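Phosphoribosylaminoimidazole-succinocarboxamide synthase (PDB 1KUT) catalyses the ATP-dependent joining of L-aspartate to 5-amino-1-(5-phosphoribosyl)imidazole-4-carboxylate, forming SAICAR in de novo purine biosynthesis. Local coordinates at residues B[78-83]-B[173-178]; B[83-88]-B[168-173]. All coordinates share one frame; numbering follows the deposited sequence.

Interaction 1 of 2, residues B[78-83]-B[173-178]; sequences KMFPLE and FGLDKD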
# COMPACT_ATOMS: atom_id res chain seq x y z
N LYS B 78 9.10 -22.44 -2.42
CA LYS B 78 8.02 -22.01 -3.29
C LYS B 78 7.90 -20.53 -2.92
O LYS B 78 7.27 -20.17 -1.92
CB LYS B 78 6.71 -22.75 -3.00
CG LYS B 78 5.71 -22.62 -4.16
CD LYS B 78 4.35 -23.28 -3.88
CE LYS B 78 3.47 -23.24 -5.13
NZ LYS B 78 3.36 -21.85 -5.68
N MSE B 79 8.55 -19.67 -3.71
CA MSE B 79 8.58 -18.24 -3.45
C MSE B 79 7.24 -17.50 -3.49
O MSE B 79 6.31 -17.90 -4.21
CB MSE B 79 9.54 -17.57 -4.44
CG MSE B 79 10.99 -18.07 -4.35
SE MSE B 79 11.83 -17.78 -2.61
CE MSE B 79 11.71 -15.84 -2.55
N PHE B 80 7.13 -16.45 -2.69
CA PHE B 80 5.94 -15.61 -2.69
C PHE B 80 6.25 -14.50 -3.70
O PHE B 80 7.37 -13.99 -3.73
CB PHE B 80 5.70 -14.96 -1.32
CG PHE B 80 5.20 -15.90 -0.26
CD1 PHE B 80 6.08 -16.72 0.43
CD2 PHE B 80 3.85 -15.94 0.08
CE1 PHE B 80 5.61 -17.56 1.45
CE2 PHE B 80 3.39 -16.78 1.09
CZ PHE B 80 4.27 -17.58 1.78
N PRO B 81 5.27 -14.12 -4.54
CA PRO B 81 5.51 -13.06 -5.53
C PRO B 81 5.51 -11.75 -4.76
O PRO B 81 4.69 -10.85 -5.00
CB PRO B 81 4.29 -13.19 -6.45
CG PRO B 81 3.19 -13.56 -5.48
CD PRO B 81 3.87 -14.59 -4.58
N LEU B 82 6.46 -11.62 -3.84
CA LEU B 82 6.50 -10.46 -2.98
C LEU B 82 7.89 -9.92 -2.67
O LEU B 82 8.87 -10.66 -2.68
CB LEU B 82 5.80 -10.85 -1.67
CG LEU B 82 4.52 -10.20 -1.17
CD1 LEU B 82 3.53 -9.91 -2.30
CD2 LEU B 82 3.94 -11.14 -0.13
N GLU B 83 7.95 -8.63 -2.41
CA GLU B 83 9.18 -7.95 -2.04
C GLU B 83 8.81 -7.28 -0.71
O GLU B 83 7.92 -6.45 -0.67
CB GLU B 83 9.57 -6.91 -3.09
CG GLU B 83 10.15 -7.52 -4.35
CD GLU B 83 10.74 -6.49 -5.31
OE1 GLU B 83 11.34 -5.50 -4.84
OE2 GLU B 83 10.62 -6.68 -6.54
N PHE B 173 10.61 -13.96 0.60
CA PHE B 173 10.45 -15.21 1.34
C PHE B 173 9.76 -16.29 0.52
O PHE B 173 9.11 -16.01 -0.51
CB PHE B 173 9.64 -14.98 2.61
CG PHE B 173 10.29 -14.07 3.61
CD1 PHE B 173 10.22 -12.68 3.46
CD2 PHE B 173 10.93 -14.59 4.73
CE1 PHE B 173 10.76 -11.83 4.41
CE2 PHE B 173 11.48 -13.76 5.68
CZ PHE B 173 11.39 -12.35 5.52
N GLY B 174 9.87 -17.52 1.02
CA GLY B 174 9.26 -18.66 0.36
C GLY B 174 8.94 -19.73 1.36
O GLY B 174 9.24 -19.60 2.56
N LEU B 175 8.31 -20.80 0.89
CA LEU B 175 7.94 -21.92 1.76
C LEU B 175 8.80 -23.12 1.39
O LEU B 175 8.92 -23.47 0.22
CB LEU B 175 6.45 -22.26 1.57
CG LEU B 175 5.37 -21.62 2.45
CD1 LEU B 175 5.90 -20.45 3.23
CD2 LEU B 175 4.20 -21.20 1.58
N ASP B 176 9.42 -23.75 2.39
CA ASP B 176 10.22 -24.93 2.09
C ASP B 176 9.28 -26.14 1.96
O ASP B 176 8.07 -25.96 1.84
CB ASP B 176 11.29 -25.19 3.17
CG ASP B 176 10.71 -25.20 4.58
OD1 ASP B 176 9.54 -25.61 4.76
OD2 ASP B 176 11.45 -24.81 5.51
N LYS B 177 9.82 -27.35 1.99
CA LYS B 177 9.02 -28.58 1.86
C LYS B 177 8.07 -28.82 3.02
O LYS B 177 7.19 -29.67 2.93
CB LYS B 177 9.92 -29.80 1.75
CG LYS B 177 11.05 -29.67 0.77
CD LYS B 177 12.01 -30.84 0.98
CE LYS B 177 12.42 -30.96 2.45
NZ LYS B 177 13.34 -32.11 2.69
N ASP B 178 8.26 -28.09 4.11
CA ASP B 178 7.40 -28.23 5.28
C ASP B 178 6.48 -27.04 5.53
O ASP B 178 5.82 -26.97 6.57
CB ASP B 178 8.23 -28.49 6.54
CG ASP B 178 8.78 -29.90 6.59
OD1 ASP B 178 9.80 -30.17 5.90
OD2 ASP B 178 8.17 -30.74 7.30
O HOH W 1 8.78 -12.88 -1.20
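Lys78 with Leu175 and Met79 with Gly174 form an antiparallel ladder where strand 78-87 starts and strand 164-175 finishes. Lys78 and Leu175 are the hydrogen-bonded pair: Lys78 N donates a hydrogen bond to Leu175 O at 2.8 Å, and Leu175 N donates one to Lys78 O at 3.1 Å, meeting that oxygen from above the carbonyl plane. Two residues on, Phe80 N reaches Phe173 O at 3.0 Å, in the carbonyl plane and nearly straight at the hydrogen (166°). With no side chain on Gly174, its CA comes within 3.9 Å of Met79 CA, and the selenomethionine bends back at chi2 and chi3 until its CE lies 3.3 Å from Phe173 O. The Phe80 ring has CG beside its own backbone N (chi1 -73°), which swings the ring toward the partner strand: Leu175 CD1 meets its edge at CE1, 3.4 Å away, while CD2 approaches CZ. Replacing Phe80 with an alanine would probably open a gap beside both Leu175 methyls and let that side chain turn. The backbone at Pro81 has the shape of an inverse gamma turn, though its closing bond is doubtful in the model, and a water accepting from Phe173 N at 2.8 Å sits between the strands there. Helix 138-160 packs on Phe80 and Leu175 through Gln140, and Gly174 pairs by its backbone with Val182 of strand 181-183.

Interaction 2 of 2, residues B[83-88]-B[168-173]; sequences EVVVRL and DIKYEF
Val84 O receives Tyr171 N at 2.6 Å, and the CA-H of Lys170 adds a weaker contact to the same oxygen. Val84 N answers with a bond to Tyr171 O, and Val86 and Ile169 repeat the exchange two residues on, giving a regular antiparallel ladder between strands 83-87 and 168-171. One face is largely apolar. Val84 CG2, anti to the carbonyl carbon (chi1 -169° for CG1), meets the Phe173 ring at its edge, 4.0 Å from CD1; Val86 CG2 likewise touches the Tyr171 edge, 3.9 Å from CE2. Helix 138-160 lies against this side, where Thr152 OG1 bonds Tyr171 OH. The other face carries charge. Arg87 and Asp168 point the same way with their planes nearly perpendicular (87°), and their salt bridge is long, NH1 to OD2 3.7 Å; a water in the guanidinium plane accepts a hydrogen bond from Arg87 NH1 at 2.9 Å and lies within bonding distance of OD2. Val85 CG1 lies over the centre of that guanidinium, whose NE pairs with Glu112. Lys170 bends at chi2 and chi3, bringing its CD against the Glu83 carboxylate and its NZ to Glu172 OE2 at 3.1 Å. Glu83 OE2 and Glu172 OE2 stand 4.4 Å apart, a proximity probably eased by Lys116, which bridges to both. Arg87, Asp168 and Glu172 are buried, Glu83 and Lys170 only partly, and opposite charges probably offset much of that cost.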
# COMPACT_ATOMS: atom_id res chain seq x y z
N GLU B 83 7.95 -8.63 -2.41
CA GLU B 83 9.18 -7.95 -2.04
C GLU B 83 8.81 -7.28 -0.71
O GLU B 83 7.92 -6.45 -0.67
CB GLU B 83 9.57 -6.91 -3.09
CG GLU B 83 10.15 -7.52 -4.35
CD GLU B 83 10.74 -6.49 -5.31
OE1 GLU B 83 11.34 -5.50 -4.84
OE2 GLU B 83 10.62 -6.68 -6.54
N VAL B 84 9.47 -7.68 0.37
CA VAL B 84 9.18 -7.13 1.68
C VAL B 84 10.30 -6.16 2.05
O VAL B 84 11.46 -6.56 2.19
CB VAL B 84 9.11 -8.25 2.76
CG1 VAL B 84 8.54 -7.68 4.05
CG2 VAL B 84 8.29 -9.43 2.25
N VAL B 85 9.93 -4.90 2.23
CA VAL B 85 10.90 -3.87 2.54
C VAL B 85 10.79 -3.38 3.98
O VAL B 85 9.68 -3.12 4.47
CB VAL B 85 10.72 -2.67 1.60
CG1 VAL B 85 11.72 -1.57 1.92
CG2 VAL B 85 10.86 -3.13 0.15
N VAL B 86 11.93 -3.28 4.65
CA VAL B 86 11.94 -2.77 6.01
C VAL B 86 12.72 -1.46 5.97
O VAL B 86 13.83 -1.40 5.42
CB VAL B 86 12.62 -3.74 6.98
CG1 VAL B 86 12.60 -3.16 8.38
CG2 VAL B 86 11.89 -5.08 6.98
N ARG B 87 12.13 -0.41 6.52
CA ARG B 87 12.81 0.87 6.53
C ARG B 87 13.14 1.26 7.95
O ARG B 87 12.31 1.14 8.85
CB ARG B 87 11.93 1.95 5.90
CG ARG B 87 11.62 1.69 4.43
CD ARG B 87 10.59 2.65 3.91
NE ARG B 87 10.09 2.21 2.62
CZ ARG B 87 10.77 2.28 1.48
NH1 ARG B 87 12.00 2.78 1.47
NH2 ARG B 87 10.23 1.83 0.35
N LEU B 88 14.38 1.71 8.15
CA LEU B 88 14.87 2.15 9.43
C LEU B 88 15.04 3.66 9.34
O LEU B 88 14.95 4.38 10.34
CB LEU B 88 16.22 1.49 9.74
CG LEU B 88 16.26 0.30 10.70
CD1 LEU B 88 15.09 -0.60 10.47
CD2 LEU B 88 17.57 -0.44 10.53
N ASP B 168 17.73 0.82 4.91
CA ASP B 168 16.60 -0.02 4.57
C ASP B 168 17.10 -1.22 3.78
O ASP B 168 18.24 -1.23 3.30
CB ASP B 168 15.55 0.74 3.77
CG ASP B 168 16.11 1.38 2.53
OD1 ASP B 168 17.00 0.77 1.91
OD2 ASP B 168 15.65 2.49 2.18
N ILE B 169 16.24 -2.21 3.63
CA ILE B 169 16.63 -3.43 2.96
C ILE B 169 15.37 -4.11 2.46
O ILE B 169 14.31 -3.96 3.06
CB ILE B 169 17.40 -4.33 3.98
CG1 ILE B 169 17.78 -5.67 3.35
CG2 ILE B 169 16.55 -4.56 5.22
CD1 ILE B 169 18.78 -6.41 4.16
N LYS B 170 15.47 -4.84 1.36
CA LYS B 170 14.33 -5.56 0.80
C LYS B 170 14.56 -7.07 0.89
O LYS B 170 15.67 -7.55 0.62
CB LYS B 170 14.13 -5.17 -0.67
CG LYS B 170 13.00 -5.95 -1.34
CD LYS B 170 13.32 -6.28 -2.79
CE LYS B 170 14.62 -7.09 -2.92
NZ LYS B 170 14.65 -7.91 -4.17
N TYR B 171 13.52 -7.81 1.26
CA TYR B 171 13.60 -9.28 1.36
C TYR B 171 12.57 -9.95 0.45
O TYR B 171 11.69 -9.30 -0.12
CB TYR B 171 13.31 -9.75 2.79
CG TYR B 171 14.20 -9.13 3.86
CD1 TYR B 171 15.55 -9.49 3.96
CD2 TYR B 171 13.70 -8.19 4.75
CE1 TYR B 171 16.37 -8.92 4.94
CE2 TYR B 171 14.50 -7.62 5.73
CZ TYR B 171 15.83 -7.99 5.82
OH TYR B 171 16.61 -7.47 6.80
N GLU B 172 12.71 -11.26 0.34
CA GLU B 172 11.81 -12.12 -0.42
C GLU B 172 11.81 -13.45 0.32
O GLU B 172 12.87 -13.99 0.67
CB GLU B 172 12.27 -12.29 -1.87
CG GLU B 172 11.88 -11.09 -2.76
CD GLU B 172 12.33 -11.24 -4.21
OE1 GLU B 172 12.39 -12.38 -4.72
OE2 GLU B 172 12.62 -10.19 -4.86
N PHE B 173 10.61 -13.96 0.60
CA PHE B 173 10.45 -15.21 1.34
C PHE B 173 9.76 -16.29 0.52
O PHE B 173 9.11 -16.01 -0.51
CB PHE B 173 9.64 -14.98 2.61
CG PHE B 173 10.29 -14.07 3.61
CD1 PHE B 173 10.22 -12.68 3.46
CD2 PHE B 173 10.93 -14.59 4.73
CE1 PHE B 173 10.76 -11.83 4.41
CE2 PHE B 173 11.48 -13.76 5.68
CZ PHE B 173 11.39 -12.35 5.52
O HOH W 2 13.62 3.99 3.54

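Overall arrangement
Both interactions join strands 78-87 and 164-175, and the chain enclosed by 83-88 and 168-173 is nested inside that enclosed by 78-83 and 173-178. Their centres lie about 15 Å apart. Interaction 2 is the core part, about 6 Å from the centre of the chain, with an unbroken ladder, aromatic and valine packing toward helix 138-160, and a network of buried or partly buried charges on the opposite face. Interaction 1 lies about 14 Å out, is only partly buried, and relies on backbone bonds and one Phe-Leu contact. Between them the strands part around Pro81 and Glu172, yet Leu82 O still packs on Glu172 CG at 3.0 Å.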